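Local atomic coordinates of orphan protein TM0875 (Thermotoga maritima, PDB entry 1O22), a protein that is of unknown function but adopts a fold that was new when solved, two copies of the protein pairing through a beta ladder. Residues A[19-24]-A[143-148]; A[38-41]-A[47-50]. All blocks are in the same frame, centred on the assembly; numbering follows the deposited sequence.

Contact 1: A[19-24]-A[143-148]; sequences LEILYY and EFMKYF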
ATOM      1  N   LEU A  19      11.222   7.583   3.848  1.00 22.43           N
ATOM      2  CA  LEU A  19      11.095   9.025   3.676  1.00 21.72           C
ATOM      3  C   LEU A  19       9.707   9.404   3.252  1.00 20.18           C
ATOM      4  O   LEU A  19       9.136   8.777   2.389  1.00 20.85           O
ATOM      5  CB  LEU A  19      12.064   9.520   2.613  1.00 19.38           C
ATOM      6  CG  LEU A  19      13.528   9.187   2.858  1.00 21.24           C
ATOM      7  CD1 LEU A  19      14.345   9.575   1.644  1.00 23.51           C
ATOM      8  CD2 LEU A  19      14.070   9.898   4.136  1.00 22.34           C
ATOM      9  N   GLU A  20       9.199  10.480   3.853  1.00 21.66           N
ATOM     10  CA  GLU A  20       7.958  11.104   3.459  1.00 20.46           C
ATOM     11  C   GLU A  20       8.307  12.338   2.629  1.00 19.03           C
ATOM     12  O   GLU A  20       8.986  13.245   3.128  1.00 20.70           O
ATOM     13  CB  GLU A  20       7.148  11.511   4.693  1.00 18.67           C
ATOM     14  CG  GLU A  20       5.913  12.340   4.375  1.00 25.09           C
ATOM     15  CD  GLU A  20       5.150  12.769   5.635  1.00 36.18           C
ATOM     16  OE1 GLU A  20       5.471  13.843   6.172  1.00 36.68           O
ATOM     17  OE2 GLU A  20       4.242  12.037   6.094  1.00 41.25           O
ATOM     18  N   ILE A  21       7.819  12.371   1.389  1.00 16.61           N
ATOM     19  CA  ILE A  21       8.067  13.472   0.467  1.00 19.81           C
ATOM     20  C   ILE A  21       6.747  14.204   0.158  1.00 19.52           C
ATOM     21  O   ILE A  21       5.762  13.595  -0.292  1.00 19.39           O
ATOM     22  CB  ILE A  21       8.739  12.990  -0.835  1.00 15.29           C
ATOM     23  CG1 ILE A  21      10.034  12.274  -0.514  1.00 20.58           C
ATOM     24  CG2 ILE A  21       8.946  14.154  -1.789  1.00 17.86           C
ATOM     25  CD1 ILE A  21      10.670  11.644  -1.641  1.00 25.78           C
ATOM     26  N   LEU A  22       6.740  15.511   0.412  1.00 20.96           N
ATOM     27  CA  LEU A  22       5.574  16.351   0.120  1.00 22.88           C
ATOM     28  C   LEU A  22       5.971  17.226  -1.044  1.00 20.12           C
ATOM     29  O   LEU A  22       7.002  17.880  -0.977  1.00 22.88           O
ATOM     30  CB  LEU A  22       5.226  17.218   1.338  1.00 23.60           C
ATOM     31  CG  LEU A  22       5.036  16.485   2.662  1.00 29.63           C
ATOM     32  CD1 LEU A  22       4.901  17.503   3.823  1.00 36.83           C
ATOM     33  CD2 LEU A  22       3.819  15.596   2.609  1.00 34.92           C
ATOM     34  N   TYR A  23       5.196  17.219  -2.120  1.00 18.15           N
ATOM     35  CA  TYR A  23       5.529  18.026  -3.283  1.00 15.79           C
ATOM     36  C   TYR A  23       4.446  19.072  -3.485  1.00 18.67           C
ATOM     37  O   TYR A  23       3.312  18.879  -3.056  1.00 17.42           O
ATOM     38  CB  TYR A  23       5.737  17.169  -4.556  1.00 17.08           C
ATOM     39  CG  TYR A  23       4.497  16.475  -5.075  1.00 17.32           C
ATOM     40  CD1 TYR A  23       3.628  17.117  -5.948  1.00 16.02           C
ATOM     41  CD2 TYR A  23       4.207  15.168  -4.691  1.00 14.98           C
ATOM     42  CE1 TYR A  23       2.508  16.510  -6.380  1.00 18.05           C
ATOM     43  CE2 TYR A  23       3.088  14.552  -5.132  1.00 16.88           C
ATOM     44  CZ  TYR A  23       2.252  15.201  -5.994  1.00 16.63           C
ATOM     45  OH  TYR A  23       1.105  14.546  -6.412  1.00 19.29           O
ATOM     46  N   TYR A  24       4.820  20.187  -4.126  1.00 18.23           N
ATOM     47  CA  TYR A  24       3.929  21.333  -4.293  1.00 19.75           C
ATOM     48  C   TYR A  24       4.186  21.989  -5.619  1.00 18.35           C
ATOM     49  O   TYR A  24       5.345  22.282  -5.942  1.00 16.62           O
ATOM     50  CB  TYR A  24       4.195  22.412  -3.202  1.00 20.15           C
ATOM     51  CG  TYR A  24       4.203  21.903  -1.783  1.00 19.16           C
ATOM     52  CD1 TYR A  24       3.024  21.782  -1.064  1.00 25.92           C
ATOM     53  CD2 TYR A  24       5.387  21.529  -1.166  1.00 23.16           C
ATOM     54  CE1 TYR A  24       3.015  21.311   0.246  1.00 22.52           C
ATOM     55  CE2 TYR A  24       5.395  21.067   0.156  1.00 25.03           C
ATOM     56  CZ  TYR A  24       4.198  20.957   0.851  1.00 28.47           C
ATOM     57  OH  TYR A  24       4.165  20.500   2.154  1.00 31.55           O
ATOM     58  N   GLU A 143      17.072  12.537  -8.210  1.00 20.61           N
ATOM     59  CA  GLU A 143      16.885  11.663  -9.386  1.00 21.89           C
ATOM     60  C   GLU A 143      15.520  10.997  -9.343  1.00 19.81           C
ATOM     61  O   GLU A 143      14.863  10.883 -10.360  1.00 18.11           O
ATOM     62  CB  GLU A 143      17.942  10.567  -9.473  1.00 23.18           C
ATOM     63  CG  GLU A 143      19.159  10.948 -10.274  1.00 43.57           C
ATOM     64  CD  GLU A 143      18.944  10.817 -11.779  1.00 58.24           C
ATOM     65  OE1 GLU A 143      18.995   9.667 -12.322  1.00 58.07           O
ATOM     66  OE2 GLU A 143      18.746  11.878 -12.419  1.00 63.84           O
ATOM     67  N   PHE A 144      15.141  10.470  -8.183  1.00 19.40           N
ATOM     68  CA  PHE A 144      13.853   9.827  -8.052  1.00 18.42           C
ATOM     69  C   PHE A 144      12.706  10.786  -8.424  1.00 18.71           C
ATOM     70  O   PHE A 144      11.756  10.368  -9.083  1.00 17.33           O
ATOM     71  CB  PHE A 144      13.605   9.251  -6.665  1.00 15.73           C
ATOM     72  CG  PHE A 144      12.207   8.846  -6.468  1.00 14.33           C
ATOM     73  CD1 PHE A 144      11.715   7.704  -7.079  1.00 16.46           C
ATOM     74  CD2 PHE A 144      11.343   9.636  -5.716  1.00 16.64           C
ATOM     75  CE1 PHE A 144      10.383   7.339  -6.940  1.00 18.96           C
ATOM     76  CE2 PHE A 144      10.004   9.291  -5.597  1.00 22.32           C
ATOM     77  CZ  PHE A 144       9.530   8.133  -6.176  1.00 22.91           C
HETATM   78  N   MSE A 145      12.815  12.052  -8.000  1.00 19.31           N
HETATM   79  CA  MSE A 145      11.766  13.042  -8.218  1.00 20.60           C
HETATM   80  C   MSE A 145      11.628  13.449  -9.686  1.00 19.55           C
HETATM   81  O   MSE A 145      10.498  13.676 -10.161  1.00 18.20           O
HETATM   82  CB  MSE A 145      11.907  14.240  -7.285  1.00 19.49           C
HETATM   83  CG  MSE A 145      11.605  13.906  -5.825  1.00 16.09           C
HETATM   84 SE   MSE A 145       9.865  12.991  -5.494  1.00 32.79          SE
HETATM   85  CE  MSE A 145       8.631  14.666  -5.764  1.00 22.67           C
ATOM     86  N   LYS A 146      12.735  13.405 -10.427  1.00 20.24           N
ATOM     87  CA  LYS A 146      12.664  13.574 -11.878  1.00 23.26           C
ATOM     88  C   LYS A 146      11.889  12.430 -12.507  1.00 20.58           C
ATOM     89  O   LYS A 146      11.037  12.664 -13.336  1.00 20.69           O
ATOM     90  CB  LYS A 146      14.039  13.600 -12.516  1.00 24.28           C
ATOM     91  CG  LYS A 146      14.722  14.916 -12.538  1.00 38.05           C
ATOM     92  CD  LYS A 146      16.116  14.773 -13.166  1.00 47.39           C
ATOM     93  CE  LYS A 146      17.260  14.653 -12.136  1.00 49.29           C
ATOM     94  NZ  LYS A 146      18.037  15.940 -11.948  1.00 44.52           N
ATOM     95  N   TYR A 147      12.226  11.192 -12.132  1.00 17.97           N
ATOM     96  CA  TYR A 147      11.468  10.023 -12.533  1.00 18.44           C
ATOM     97  C   TYR A 147       9.981  10.158 -12.198  1.00 18.74           C
ATOM     98  O   TYR A 147       9.117   9.886 -13.056  1.00 15.93           O
ATOM     99  CB  TYR A 147      12.008   8.725 -11.883  1.00 18.82           C
ATOM    100  CG  TYR A 147      11.020   7.593 -11.959  1.00 19.15           C
ATOM    101  CD1 TYR A 147      10.895   6.819 -13.131  1.00 22.78           C
ATOM    102  CD2 TYR A 147      10.181   7.303 -10.895  1.00 22.20           C
ATOM    103  CE1 TYR A 147       9.971   5.792 -13.219  1.00 16.86           C
ATOM    104  CE2 TYR A 147       9.246   6.295 -10.981  1.00 23.63           C
ATOM    105  CZ  TYR A 147       9.158   5.521 -12.129  1.00 27.54           C
ATOM    106  OH  TYR A 147       8.217   4.497 -12.175  1.00 27.35           O
ATOM    107  N   PHE A 148       9.694  10.554 -10.964  1.00 18.06           N
ATOM    108  CA  PHE A 148       8.329  10.658 -10.470  1.00 19.91           C
ATOM    109  C   PHE A 148       7.488  11.673 -11.281  1.00 18.14           C
ATOM    110  O   PHE A 148       6.433  11.353 -11.801  1.00 18.71           O
ATOM    111  CB  PHE A 148       8.318  10.995  -8.961  1.00 18.47           C
ATOM    112  CG  PHE A 148       6.926  11.282  -8.415  1.00 15.94           C
ATOM    113  CD1 PHE A 148       6.075  10.264  -8.069  1.00 18.54           C
ATOM    114  CD2 PHE A 148       6.468  12.598  -8.319  1.00 22.09           C
ATOM    115  CE1 PHE A 148       4.794  10.532  -7.628  1.00 18.84           C
ATOM    116  CE2 PHE A 148       5.199  12.883  -7.849  1.00 18.31           C
ATOM    117  CZ  PHE A 148       4.348  11.854  -7.525  1.00 17.66           C
TER
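Tyr-23 lays one face of its ring against the outer end of the Phe-148 ring, where the helix 137-152 packs on a mixed beta-sheet in a fold described as new when it was solved. Phe-148 CE2 stands 3.8 Å above the tyrosine plane, displaced toward its rim, with CZ beside it. The planes meet at 55° with centroids 5.4 Å apart, an oblique pairing. The tyrosine reaches this place with CG set between its own backbone N and carbonyl carbon (chi1 67°), and its OH is hydrogen-bonded to the carbonyl O of Ser-53, which restrains the far end of the ring. With the ring and hydroxyl gone, as in an alanine here, Ser-53 O would probably lose this donor and the end of Phe-148 the surface it rests on.

Met-145, present as selenomethionine, reaches from the helix toward Ile-21 and Tyr-23. Bends at chi2 and chi3 fold its chain so that the selenium end runs past Ile-21 in the opposite direction, SE lying 4.0 Å from Ile-21 CG2. Strand and helix axes approach to 12.0 Å at 53°, a separation bridged by side chains alone, all four of them buried. Phe-161, from the neighbouring strand 159-165, touches both Ile-21 and Met-145 and extends this apolar layer. The methyl at the tip, Met-145 CE, joins the two halves of the contact, 4.0 Å from Tyr-23 CB while also touching Ile-21 CG2.

Contact 2: A[38-41]-A[47-50]; sequences KEIF and SLEP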
ATOM      1  N   LYS A  38      -8.110  23.129   9.215  1.00 20.98           N
ATOM      2  CA  LYS A  38      -8.150  23.263  10.657  1.00 23.96           C
ATOM      3  C   LYS A  38      -9.554  23.664  11.165  1.00 23.01           C
ATOM      4  O   LYS A  38     -10.054  23.079  12.116  1.00 17.51           O
ATOM      5  CB  LYS A  38      -7.074  24.222  11.165  1.00 25.20           C
ATOM      6  CG  LYS A  38      -7.067  24.320  12.706  1.00 30.86           C
ATOM      7  CD  LYS A  38      -5.662  24.612  13.263  1.00 36.50           C
ATOM      8  CE  LYS A  38      -4.767  23.374  13.192  1.00 33.21           C
ATOM      9  NZ  LYS A  38      -5.343  22.162  13.859  1.00 39.37           N
ATOM     10  N   GLU A  39     -10.189  24.629  10.511  1.00 23.54           N
ATOM     11  CA  GLU A  39     -11.573  24.971  10.811  1.00 25.04           C
ATOM     12  C   GLU A  39     -12.535  23.774  10.717  1.00 22.80           C
ATOM     13  O   GLU A  39     -13.373  23.590  11.592  1.00 21.66           O
ATOM     14  CB  GLU A  39     -12.041  26.100   9.887  1.00 28.09           C
ATOM     15  CG  GLU A  39     -11.409  27.458  10.227  1.00 35.34           C
ATOM     16  CD  GLU A  39     -11.678  28.534   9.177  1.00 43.77           C
ATOM     17  OE1 GLU A  39     -11.030  29.607   9.253  1.00 50.65           O
ATOM     18  OE2 GLU A  39     -12.530  28.312   8.274  1.00 43.79           O
ATOM     19  N   ILE A  40     -12.425  22.976   9.650  1.00 20.88           N
ATOM     20  CA  ILE A  40     -13.280  21.788   9.475  1.00 20.60           C
ATOM     21  C   ILE A  40     -13.031  20.755  10.562  1.00 18.72           C
ATOM     22  O   ILE A  40     -13.968  20.173  11.064  1.00 22.71           O
ATOM     23  CB  ILE A  40     -13.082  21.156   8.094  1.00 23.66           C
ATOM     24  CG1 ILE A  40     -13.585  22.110   6.994  1.00 29.10           C
ATOM     25  CG2 ILE A  40     -13.817  19.808   7.997  1.00 24.33           C
ATOM     26  CD1 ILE A  40     -13.210  21.673   5.596  1.00 27.81           C
ATOM     27  N   PHE A  41     -11.770  20.533  10.926  1.00 20.09           N
ATOM     28  CA  PHE A  41     -11.402  19.656  12.046  1.00 18.04           C
ATOM     29  C   PHE A  41     -11.971  20.092  13.368  1.00 19.34           C
ATOM     30  O   PHE A  41     -12.422  19.245  14.161  1.00 19.21           O
ATOM     31  CB  PHE A  41      -9.881  19.511  12.167  1.00 18.30           C
ATOM     32  CG  PHE A  41      -9.450  18.631  13.305  1.00 26.48           C
ATOM     33  CD1 PHE A  41      -9.758  17.271  13.307  1.00 27.04           C
ATOM     34  CD2 PHE A  41      -8.768  19.158  14.385  1.00 28.50           C
ATOM     35  CE1 PHE A  41      -9.366  16.448  14.358  1.00 33.58           C
ATOM     36  CE2 PHE A  41      -8.366  18.335  15.439  1.00 36.04           C
ATOM     37  CZ  PHE A  41      -8.669  16.987  15.428  1.00 32.22           C
ATOM     38  N   SER A  47     -10.429  15.165  10.214  1.00 18.15           N
ATOM     39  CA  SER A  47      -9.239  15.709   9.572  1.00 21.79           C
ATOM     40  C   SER A  47      -9.203  15.331   8.088  1.00 22.19           C
ATOM     41  O   SER A  47      -9.308  14.171   7.747  1.00 17.64           O
ATOM     42  CB  SER A  47      -7.958  15.277  10.269  1.00 23.49           C
ATOM     43  OG  SER A  47      -6.868  15.743   9.477  1.00 35.00           O
ATOM     44  N   LEU A  48      -9.111  16.347   7.223  1.00 23.96           N
ATOM     45  CA  LEU A  48      -9.080  16.181   5.782  1.00 24.55           C
ATOM     46  C   LEU A  48      -7.653  16.406   5.288  1.00 27.26           C
ATOM     47  O   LEU A  48      -6.957  17.263   5.812  1.00 31.42           O
ATOM     48  CB  LEU A  48     -10.011  17.182   5.141  1.00 25.15           C
ATOM     49  CG  LEU A  48     -11.486  17.090   5.481  1.00 25.58           C
ATOM     50  CD1 LEU A  48     -12.262  18.285   4.927  1.00 31.04           C
ATOM     51  CD2 LEU A  48     -12.085  15.798   4.969  1.00 27.70           C
ATOM     52  N   GLU A  49      -7.208  15.577   4.347  1.00 23.63           N
ATOM     53  CA  GLU A  49      -5.923  15.697   3.702  1.00 23.46           C
ATOM     54  C   GLU A  49      -6.127  15.657   2.177  1.00 21.88           C
ATOM     55  O   GLU A  49      -7.015  14.943   1.676  1.00 17.93           O
ATOM     56  CB  GLU A  49      -4.992  14.519   4.069  1.00 26.77           C
ATOM     57  CG  GLU A  49      -4.359  14.551   5.462  1.00 40.06           C
ATOM     58  CD  GLU A  49      -3.144  15.459   5.562  1.00 56.11           C
ATOM     59  OE1 GLU A  49      -2.214  15.344   4.720  1.00 59.90           O
ATOM     60  OE2 GLU A  49      -3.121  16.299   6.495  1.00 66.37           O
ATOM     61  N   PRO A  50      -5.254  16.350   1.447  1.00 22.03           N
ATOM     62  CA  PRO A  50      -5.319  16.388  -0.010  1.00 21.76           C
ATOM     63  C   PRO A  50      -5.166  15.033  -0.652  1.00 21.61           C
ATOM     64  O   PRO A  50      -4.275  14.255  -0.305  1.00 21.27           O
ATOM     65  CB  PRO A  50      -4.106  17.266  -0.390  1.00 25.04           C
ATOM     66  CG  PRO A  50      -3.909  18.120   0.794  1.00 27.13           C
ATOM     67  CD  PRO A  50      -4.134  17.182   1.950  1.00 23.16           C
TER
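The short connection from helix 31-44 to strand 48-50 brings the C-terminal part of the helix and the strand side by side, and the contact between them is made by two pairs of residues. In the buried pair, Leu-48 presents a single methyl, CD1, to two branches of Ile-40. It lies 3.6 Å from Ile-40 CD1 and 3.8 Å from Ile-40 CG2, the two side chains crossing at about a right angle. In Ile-40, CG1 lies anti to the carbonyl carbon (chi1 -66°) and carries CD1 forward, which leaves CG2 anti to the backbone N, and both branches reach the leucine methyl.

Nearer the turn, Phe-41 meets Ser-47 with the edge of its ring: Ser-47 N lies near the ring plane, 3.8 Å from Phe-41 CD1, and Ser-47 CB is 4.1 Å from the same carbon. This pair is more open to solvent than Ile-40 and Leu-48, which are buried.

The second subunit completes the setting. Its own Ile-40 and Leu-48 pack against their counterparts here, while residues 48-50 form an antiparallel beta ladder with a strand of that chain, placing helix 31-44 and strand 48-50 together at the dimer interface.

Contact 1 joins segments 119 residues apart at their closest ends, its centre about 8 Å from the chain's centre in space, and seats helix 137-152 on the main sheet. Contact 2 spans a short turn about 25 Å from the chain centre. It is nested within the loop closed by contact 1, and the two centres are 24 Å apart, with nearest atoms about 6 Å apart and no touch. Strand 19-25 is followed in the chain by helix 31-44, and after strand 48-50 the chain returns to the sheet as strand 56-66, beside 19-25. The first contact thus belongs to the subunit core, the second to an outlying helix-strand unit used in dimer pairing.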